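Local coordinates for protein hydroxyethylthiazole kinase (Pyrococcus horikoshii, PDB 3HPD) that probably catalyses the ATP- and magnesium-dependent phosphorylation of the hydroxyl group of 4-methyl-5-beta-hydroxyethylthiazole, a salvage step toward thiamine diphosphate, at residues 202-207 against 215-220. Residues are numbered along the deposited sequence; the frame is centred on the assembly and turned at random.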
# COMPACT_ATOMS: atom_id res chain seq x y z
N GLY A 202 -10.00 15.88 6.33
CA GLY A 202 -11.30 15.23 6.47
C GLY A 202 -11.67 15.08 7.93
O GLY A 202 -12.83 15.24 8.31
N ALA A 203 -10.67 14.78 8.77
CA ALA A 203 -10.91 14.62 10.20
C ALA A 203 -11.22 15.98 10.84
O ALA A 203 -12.15 16.10 11.64
CB ALA A 203 -9.70 13.99 10.87
N PHE A 204 -10.45 17.00 10.48
CA PHE A 204 -10.66 18.33 11.03
C PHE A 204 -11.98 18.96 10.60
O PHE A 204 -12.65 19.60 11.41
CB PHE A 204 -9.51 19.26 10.64
CG PHE A 204 -8.27 19.07 11.46
CD1 PHE A 204 -8.18 19.59 12.74
CD2 PHE A 204 -7.19 18.35 10.95
CE1 PHE A 204 -7.03 19.41 13.52
CE2 PHE A 204 -6.03 18.16 11.71
CZ PHE A 204 -5.95 18.69 12.99
N VAL A 205 -12.36 18.76 9.35
CA VAL A 205 -13.60 19.36 8.85
C VAL A 205 -14.84 18.72 9.48
O VAL A 205 -15.94 19.27 9.43
CB VAL A 205 -13.67 19.30 7.30
CG1 VAL A 205 -14.14 17.93 6.83
CG2 VAL A 205 -14.57 20.41 6.79
N ALA A 206 -14.66 17.55 10.09
CA ALA A 206 -15.77 16.87 10.75
C ALA A 206 -16.07 17.55 12.09
O ALA A 206 -17.18 17.41 12.62
CB ALA A 206 -15.42 15.40 10.98
N VAL A 207 -15.11 18.30 12.62
CA VAL A 207 -15.30 18.96 13.91
C VAL A 207 -15.19 20.49 13.92
O VAL A 207 -15.40 21.11 14.96
CB VAL A 207 -14.32 18.40 14.97
CG1 VAL A 207 -14.56 16.90 15.15
CG2 VAL A 207 -12.88 18.67 14.55
N THR A 215 -6.71 24.83 7.57
CA THR A 215 -5.53 25.53 8.10
C THR A 215 -4.93 24.69 9.22
O THR A 215 -3.71 24.54 9.31
CB THR A 215 -5.90 26.93 8.67
OG1 THR A 215 -6.45 27.74 7.63
CG2 THR A 215 -4.66 27.61 9.23
N SER A 216 -5.78 24.13 10.07
CA SER A 216 -5.31 23.30 11.18
C SER A 216 -4.59 22.06 10.67
O SER A 216 -3.58 21.64 11.24
CB SER A 216 -6.48 22.88 12.07
OG SER A 216 -7.09 24.01 12.68
N ALA A 217 -5.11 21.46 9.61
CA ALA A 217 -4.51 20.26 9.04
C ALA A 217 -3.11 20.55 8.50
O ALA A 217 -2.18 19.77 8.70
CB ALA A 217 -5.39 19.71 7.93
N LEU A 218 -2.97 21.68 7.82
CA LEU A 218 -1.69 22.07 7.24
C LEU A 218 -0.65 22.39 8.30
O LEU A 218 0.52 22.04 8.15
CB LEU A 218 -1.89 23.26 6.29
CG LEU A 218 -2.57 22.89 4.97
CD1 LEU A 218 -3.21 24.12 4.35
CD2 LEU A 218 -1.54 22.27 4.03
N VAL A 219 -1.07 23.06 9.37
CA VAL A 219 -0.15 23.40 10.44
C VAL A 219 0.28 22.14 11.18
O VAL A 219 1.47 21.91 11.42
CB VAL A 219 -0.80 24.38 11.44
CG1 VAL A 219 0.03 24.48 12.71
CG2 VAL A 219 -0.94 25.76 10.79
N THR A 220 -0.69 21.31 11.53
CA THR A 220 -0.40 20.07 12.24
C THR A 220 0.54 19.17 11.45
O THR A 220 1.52 18.66 11.99
CB THR A 220 -1.71 19.30 12.55
OG1 THR A 220 -2.51 20.09 13.44
CG2 THR A 220 -1.40 17.97 13.22
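F204 lays its ring against S216 and A217, a worked example of how one aromatic can join two consecutive helices. Its CB points toward the facing helix, and CG, anti to the carbonyl carbon and beside the backbone N (chi1 -79°), carries the ring across. One face receives S216 CB in a CH-pi contact, 4.0 Å from the F204 ring centroid and 25° off its normal, while S216 OG is hydrogen-bonded to K212 O; the A217 amide N lies over the same face, offset toward the rim. Along the CD2-CE2 side of the ring, F204 CD2 meets A217 CB at 3.8 Å and F204 CE2 approaches A217 CA at 3.7 Å. The segments belong to helices 193-205 and 210-231 of the ribokinase-like alpha/beta fold, and A217 lies about 7 Å, side chain to side chain, from K118, a predicted ATP-binding residue. At the far end, F204 CZ comes within 3.7 Å of T220 OG1. That hydroxyl donates to S216 O (2.9 Å), which also accepts from T220 N on the opposite face of its carbonyl plane. An alanine at F204 would remove the ring and probably open a gap beside S216 and A217. L37 touches both F204 and T220.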